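Local coordinates for CurF (Lyngbya majuscula, PDB 2Q35), which probably catalyses, through a crotonase-fold ECH2 decarboxylase domain, the decarboxylation step of beta-branch formation on a growing polyketide chain, at residues N11-I16 and V50-G55; I93-Q98 and D113-S118; F60-S65 and H100-G105. The protein carries 1 engineered substitution. All blocks are in the same frame, centred on the assembly; numbering follows the deposited sequence.

Contact 1: N11-I16 and V50-G55; sequences NGVVQI and VVILTG
Val-14 and Ile-16 grip strand 50-54 with both their N-H and C=O groups. Val-14 N donates to Val-50 O at 2.9 Å, and Val-14 O accepts from Ile-52 N at 2.8 Å. Ile-16 repeats the pattern with Ile-52 O and Thr-54 N, whereas the first bond of the series, Val-50 N to Gly-12 O, is longer (3.2 Å) and tilted out of the carbonyl plane. On the face of Val-14 and Ile-16, the isoleucine forks: its CD1 meets Val-51 CG1 at 3.9 Å while its CG2 lies against Leu-53 CD1. On the other face Val-13 CG1, held anti to the backbone N (chi1 -178°), touches Ile-52 CD1 at 3.8 Å. Farther along, Gln-15 runs out extended and lays its amide across the Thr-54 methyl, with NE2 3.6 Å from CG2. That amide is fixed at both ends, NE2 by Thr-17 OG1 and OE1 by Gln-186 NE2 of helix 178-192. Replacing Gln-15 with an alanine would probably leave Gln-186 NE2 without this acceptor and uncover the Thr-54 methyl. Cys-38, Phe-39, Val-42 and Leu-35 of helix 29-44 pack on Ile-16, Val-51 and Leu-53, and that same helix connects the two strands. Two parallel neighbours, their axes 24° apart, joined through a helix packed on one face form the beta-alpha-beta crossover characteristic of the crotonase fold.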
# COMPACT_ATOMS: atom_id res chain seq x y z
N ASN A 11 32.21 -6.83 8.45
CA ASN A 11 31.38 -5.91 9.23
C ASN A 11 30.08 -6.53 9.70
O ASN A 11 29.11 -5.82 9.96
CB ASN A 11 31.10 -4.66 8.40
CG ASN A 11 32.37 -4.05 7.86
OD1 ASN A 11 33.34 -3.89 8.62
ND2 ASN A 11 32.39 -3.72 6.57
N GLY A 12 30.09 -7.86 9.83
CA GLY A 12 28.90 -8.56 10.33
C GLY A 12 27.89 -8.96 9.26
O GLY A 12 26.84 -9.50 9.56
N VAL A 13 28.20 -8.68 7.99
CA VAL A 13 27.31 -9.12 6.89
C VAL A 13 27.76 -10.51 6.44
O VAL A 13 28.97 -10.76 6.22
CB VAL A 13 27.38 -8.12 5.68
CG1 VAL A 13 26.44 -8.55 4.58
CG2 VAL A 13 26.99 -6.73 6.13
N VAL A 14 26.80 -11.41 6.30
CA VAL A 14 27.12 -12.78 5.84
C VAL A 14 26.24 -13.19 4.67
O VAL A 14 25.19 -12.61 4.46
CB VAL A 14 27.07 -13.84 6.98
CG1 VAL A 14 27.96 -13.41 8.12
CG2 VAL A 14 25.65 -14.05 7.43
N GLN A 15 26.71 -14.15 3.89
CA GLN A 15 25.96 -14.60 2.75
C GLN A 15 25.67 -16.09 2.87
O GLN A 15 26.58 -16.88 3.13
CB GLN A 15 26.76 -14.28 1.46
CG GLN A 15 26.02 -14.65 0.16
CD GLN A 15 26.85 -14.30 -1.08
OE1 GLN A 15 27.42 -13.22 -1.14
NE2 GLN A 15 26.94 -15.23 -2.04
N ILE A 16 24.40 -16.46 2.68
CA ILE A 16 24.00 -17.87 2.62
C ILE A 16 23.60 -18.15 1.18
O ILE A 16 22.68 -17.52 0.66
CB ILE A 16 22.82 -18.17 3.56
CG1 ILE A 16 23.27 -18.01 5.03
CG2 ILE A 16 22.27 -19.58 3.31
CD1 ILE A 16 22.14 -18.19 6.12
N VAL A 50 23.66 -9.00 9.49
CA VAL A 50 22.79 -9.00 8.27
C VAL A 50 23.06 -10.28 7.51
O VAL A 50 24.23 -10.66 7.35
CB VAL A 50 23.06 -7.76 7.34
CG1 VAL A 50 22.11 -7.78 6.14
CG2 VAL A 50 22.91 -6.44 8.08
N VAL A 51 22.01 -10.96 7.08
CA VAL A 51 22.15 -12.15 6.23
C VAL A 51 21.72 -11.80 4.79
O VAL A 51 20.66 -11.21 4.60
CB VAL A 51 21.22 -13.26 6.72
CG1 VAL A 51 21.20 -14.41 5.70
CG2 VAL A 51 21.65 -13.76 8.09
N ILE A 52 22.56 -12.13 3.81
CA ILE A 52 22.16 -12.06 2.41
C ILE A 52 21.89 -13.48 1.94
O ILE A 52 22.82 -14.32 1.93
CB ILE A 52 23.27 -11.39 1.57
CG1 ILE A 52 23.46 -9.95 2.09
CG2 ILE A 52 22.87 -11.35 0.06
CD1 ILE A 52 24.53 -9.18 1.39
N LEU A 53 20.65 -13.76 1.57
CA LEU A 53 20.28 -15.08 1.05
C LEU A 53 20.23 -15.04 -0.47
O LEU A 53 19.54 -14.22 -1.05
CB LEU A 53 18.91 -15.48 1.60
CG LEU A 53 18.32 -16.83 1.16
CD1 LEU A 53 19.21 -18.03 1.54
CD2 LEU A 53 16.89 -17.01 1.74
N THR A 54 20.92 -15.96 -1.12
CA THR A 54 20.99 -15.91 -2.58
C THR A 54 21.08 -17.33 -3.16
O THR A 54 21.27 -18.32 -2.42
CB THR A 54 22.15 -14.99 -3.05
OG1 THR A 54 21.93 -14.59 -4.41
CG2 THR A 54 23.52 -15.67 -2.91
N GLY A 55 20.92 -17.42 -4.48
CA GLY A 55 21.04 -18.68 -5.23
C GLY A 55 22.35 -18.84 -5.98
O GLY A 55 23.40 -18.30 -5.58

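Contact 2: I93-Q98 and D113-S118; sequences IIAAMQ and DFVVFS
Ile-93 and Asp-113 open a parallel strand pair in the central sheet of the crotonase fold. Ile-93 N donates to Asp-113 OD2 at 2.8 Å, on the anti lone pair of the carboxylate, and the same oxygen forms a salt bridge with Lys-204. Ile-93 O accepts twice, from Asp-113 N along a bent path (130° at the hydrogen) and from Phe-114 N at 3.1 Å in the carbonyl plane; it also lies at the edge of the Phe-114 ring. Next, Ile-94 rests its CG1 against Phe-114 CB at 3.9 Å, and the phenylalanine goes on to meet Tyr-156 of the second subunit edge to face, so this corner borders the trimer interface. Ala-95 supplies both backbone groups, N to Phe-114 O and O to Val-116 N, the former bond nearly straight (171°). The backbone of Ala-96 turns to strand 50-54, its O accepting from Thr-54 OG1. At Met-97 the strand bends into an inverse gamma turn, yet its N still reaches Val-116 O at 2.8 Å. Its side chain runs alongside that of Phe-117, and a kink at chi3 (-50°) folds CE over one face of the ring, 3.6 Å from the centroid, in a CH-pi contact. The sulfur stands higher above the same ring, and CE also touches Val-115 CG1. The Gln-98 amide bonds to the backbone of Gly-55, Gly-57 and Tyr-59, while its carbonyl O sits 3.5 Å from Ser-118 CB.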
# COMPACT_ATOMS: atom_id res chain seq x y z
N ILE A 93 17.37 -9.94 7.02
CA ILE A 93 17.71 -10.77 5.87
C ILE A 93 17.39 -10.01 4.59
O ILE A 93 16.29 -9.43 4.46
CB ILE A 93 16.92 -12.11 5.89
CG1 ILE A 93 17.18 -12.90 7.16
CG2 ILE A 93 17.23 -12.98 4.63
CD1 ILE A 93 16.19 -14.10 7.28
N ILE A 94 18.34 -10.00 3.64
CA ILE A 94 18.11 -9.48 2.29
C ILE A 94 18.11 -10.65 1.31
O ILE A 94 19.09 -11.40 1.24
CB ILE A 94 19.24 -8.52 1.88
CG1 ILE A 94 19.38 -7.37 2.90
CG2 ILE A 94 19.04 -7.97 0.44
CD1 ILE A 94 20.63 -6.48 2.74
N ALA A 95 17.03 -10.83 0.56
CA ALA A 95 16.94 -11.94 -0.39
C ALA A 95 17.43 -11.39 -1.72
O ALA A 95 16.74 -10.58 -2.33
CB ALA A 95 15.53 -12.42 -0.55
N ALA A 96 18.59 -11.85 -2.13
CA ALA A 96 19.17 -11.41 -3.42
C ALA A 96 18.75 -12.43 -4.47
O ALA A 96 19.41 -13.46 -4.67
CB ALA A 96 20.70 -11.29 -3.32
N MET A 97 17.60 -12.18 -5.08
CA MET A 97 17.03 -13.15 -5.99
C MET A 97 17.62 -12.87 -7.39
O MET A 97 16.98 -12.26 -8.24
CB MET A 97 15.51 -13.08 -5.97
CG MET A 97 14.93 -13.32 -4.58
SD MET A 97 13.16 -13.71 -4.58
CE MET A 97 12.51 -12.39 -5.62
N GLN A 98 18.84 -13.36 -7.58
CA GLN A 98 19.59 -13.11 -8.83
C GLN A 98 19.09 -13.97 -9.99
O GLN A 98 19.46 -13.75 -11.16
CB GLN A 98 21.10 -13.31 -8.60
CG GLN A 98 21.69 -14.72 -8.84
CD GLN A 98 20.96 -15.86 -8.14
OE1 GLN A 98 20.41 -15.71 -7.03
NE2 GLN A 98 20.93 -17.02 -8.79
N ASP A 113 13.40 -9.52 4.88
CA ASP A 113 13.09 -8.15 5.23
C ASP A 113 13.25 -7.20 4.06
O ASP A 113 12.52 -6.21 3.94
CB ASP A 113 13.95 -7.72 6.40
CG ASP A 113 13.79 -8.67 7.57
OD1 ASP A 113 12.72 -8.65 8.24
OD2 ASP A 113 14.69 -9.50 7.77
N PHE A 114 14.20 -7.53 3.19
CA PHE A 114 14.46 -6.78 1.96
C PHE A 114 14.59 -7.78 0.81
O PHE A 114 14.98 -8.93 1.03
CB PHE A 114 15.77 -6.04 2.09
CG PHE A 114 15.75 -4.98 3.16
CD1 PHE A 114 16.15 -5.29 4.46
CD2 PHE A 114 15.32 -3.69 2.88
CE1 PHE A 114 16.11 -4.31 5.46
CE2 PHE A 114 15.31 -2.71 3.85
CZ PHE A 114 15.67 -3.03 5.14
N VAL A 115 14.25 -7.35 -0.41
CA VAL A 115 14.22 -8.28 -1.54
C VAL A 115 14.77 -7.51 -2.74
O VAL A 115 14.45 -6.33 -2.93
CB VAL A 115 12.80 -8.78 -1.85
CG1 VAL A 115 12.81 -9.83 -2.95
CG2 VAL A 115 12.13 -9.36 -0.56
N VAL A 116 15.63 -8.19 -3.51
CA VAL A 116 16.16 -7.62 -4.78
C VAL A 116 15.86 -8.63 -5.89
O VAL A 116 16.12 -9.84 -5.74
CB VAL A 116 17.68 -7.37 -4.72
CG1 VAL A 116 18.13 -6.60 -6.00
CG2 VAL A 116 18.07 -6.57 -3.48
N PHE A 117 15.34 -8.13 -7.02
CA PHE A 117 14.91 -9.00 -8.13
C PHE A 117 15.85 -8.74 -9.30
O PHE A 117 16.42 -7.65 -9.38
CB PHE A 117 13.52 -8.60 -8.64
CG PHE A 117 12.38 -8.97 -7.73
CD1 PHE A 117 11.51 -9.98 -8.09
CD2 PHE A 117 12.15 -8.24 -6.58
CE1 PHE A 117 10.41 -10.33 -7.24
CE2 PHE A 117 11.08 -8.58 -5.73
CZ PHE A 117 10.22 -9.62 -6.08
N SER A 118 16.00 -9.76 -10.15
CA SER A 118 16.77 -9.66 -11.43
C SER A 118 15.82 -9.26 -12.56
O SER A 118 14.75 -9.84 -12.74
CB SER A 118 17.39 -11.03 -11.74
OG SER A 118 17.69 -11.18 -13.13

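Contact 3: F60-S65 and H100-G105; sequences FSSGAS and HSFGGG
Ser-61 O accepts the N-H of Phe-102 at 3.0 Å in a single parallel bridge that sets the loop 60-65 beside the start of helix 104-110, an arrangement consistent with the oxyanion hole of crotonases. Ala-64 N (3.1 Å) and Gly-104 N (2.8 Å) both donate to one water, which probably occupies the place of a substrate carbonyl oxygen. His-100 O is satisfied twice, by Phe-60 N at 2.8 Å and by Ser-61 N, the latter in the carbonyl plane. Ser-61 O also receives CA-H contacts from Ser-101 and Gly-105; Phe-102 O accepts from Gly-105 N at 2.8 Å. Asn-25 holds the loop through ND2 to Phe-60 O and O to Ser-61 OG, which takes a weak bond from Gly-63 N. Close packing fits glycine at two positions: a side chain on Gly-63, whose positive phi (61°) itself favours glycine, would run into Phe-102 O and Gly-105 N, and one on Gly-105 into Ser-61 O. With CG anti to the backbone N (chi1 174°), Phe-60 brings its ring edge to Gly-105 O, in plane, with CE2 3.6 Å away. Ser-101 OG, buried without a polar partner in the model, lies 3.3 Å from Phe-60 CB.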
# COMPACT_ATOMS: atom_id res chain seq x y z
N PHE A 60 17.19 -18.62 -8.13
CA PHE A 60 17.14 -18.31 -6.72
C PHE A 60 16.55 -19.53 -5.98
O PHE A 60 17.25 -20.18 -5.21
CB PHE A 60 16.34 -17.02 -6.42
CG PHE A 60 16.16 -16.77 -4.94
CD1 PHE A 60 17.22 -16.30 -4.19
CD2 PHE A 60 14.93 -17.07 -4.29
CE1 PHE A 60 17.07 -16.05 -2.79
CE2 PHE A 60 14.79 -16.85 -2.89
CZ PHE A 60 15.87 -16.34 -2.15
N SER A 61 15.28 -19.83 -6.23
CA SER A 61 14.63 -21.01 -5.65
C SER A 61 13.45 -21.48 -6.49
O SER A 61 12.60 -20.69 -6.90
CB SER A 61 14.15 -20.68 -4.22
OG SER A 61 13.43 -21.81 -3.71
N SER A 62 13.42 -22.79 -6.76
CA SER A 62 12.38 -23.40 -7.60
C SER A 62 11.20 -23.93 -6.78
O SER A 62 10.22 -24.43 -7.33
CB SER A 62 12.96 -24.52 -8.49
OG SER A 62 13.93 -23.98 -9.39
N GLY A 63 11.27 -23.78 -5.45
CA GLY A 63 10.17 -24.26 -4.61
C GLY A 63 9.95 -25.76 -4.73
O GLY A 63 10.90 -26.53 -4.96
N ALA A 64 8.70 -26.19 -4.55
CA ALA A 64 8.39 -27.62 -4.58
C ALA A 64 8.47 -28.15 -6.01
O ALA A 64 7.93 -27.54 -6.94
CB ALA A 64 7.02 -27.89 -3.95
N SER A 65 9.10 -29.31 -6.19
CA SER A 65 9.25 -29.89 -7.53
C SER A 65 7.95 -30.49 -8.07
O SER A 65 7.09 -30.92 -7.29
CB SER A 65 10.32 -30.97 -7.52
OG SER A 65 9.85 -32.14 -6.86
N HIS A 100 15.66 -17.12 -11.05
CA HIS A 100 14.23 -17.29 -11.08
C HIS A 100 13.77 -17.68 -9.68
O HIS A 100 14.52 -18.30 -8.92
CB HIS A 100 13.86 -18.44 -12.00
CG HIS A 100 14.44 -18.34 -13.38
ND1 HIS A 100 14.20 -17.28 -14.22
CD2 HIS A 100 15.21 -19.20 -14.08
CE1 HIS A 100 14.82 -17.48 -15.37
NE2 HIS A 100 15.45 -18.63 -15.31
N SER A 101 12.51 -17.36 -9.39
CA SER A 101 11.87 -17.85 -8.14
C SER A 101 10.44 -18.28 -8.43
O SER A 101 9.62 -17.45 -8.87
CB SER A 101 11.87 -16.72 -7.11
OG SER A 101 13.15 -16.17 -6.90
N PHE A 102 10.14 -19.56 -8.17
CA PHE A 102 8.84 -20.12 -8.51
C PHE A 102 8.14 -20.65 -7.26
O PHE A 102 8.75 -21.37 -6.46
CB PHE A 102 9.00 -21.31 -9.46
CG PHE A 102 9.68 -20.97 -10.76
CD1 PHE A 102 10.95 -21.44 -11.02
CD2 PHE A 102 9.03 -20.21 -11.72
CE1 PHE A 102 11.60 -21.15 -12.22
CE2 PHE A 102 9.67 -19.92 -12.93
CZ PHE A 102 10.97 -20.40 -13.17
N GLY A 103 6.86 -20.31 -7.12
CA GLY A 103 5.99 -20.87 -6.07
C GLY A 103 6.51 -20.58 -4.68
O GLY A 103 6.78 -19.42 -4.35
N GLY A 104 6.71 -21.64 -3.90
CA GLY A 104 7.33 -21.52 -2.58
C GLY A 104 8.68 -20.81 -2.63
O GLY A 104 9.10 -20.18 -1.65
N GLY A 105 9.37 -20.92 -3.78
CA GLY A 105 10.67 -20.26 -3.93
C GLY A 105 10.56 -18.74 -3.98
O GLY A 105 11.46 -18.03 -3.52
O HOH W 1 6.28 -24.33 -4.50

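Contacts 1 and 2 belong to one sheet, their centres about 11 Å apart: strands 50-54 and 93-97 are neighbours in it, tied by a probable bond from Ala-96 N to Leu-53 O, giving the order 13-18, 50-54, 93-97, 114-118. Contact 3 lies beyond the C-terminal ends of strands 50-54 and 93-97, about 14 Å from contact 2 and 19 Å from contact 1 between centres. Contact 1 closes along the chain before the others open, whereas contacts 2 and 3 alternate. The Phe-60 ring touches Leu-53, Ala-96 and Met-97, so the start of the loop that leads to the probable oxyanion hole packs against the end of the sheet.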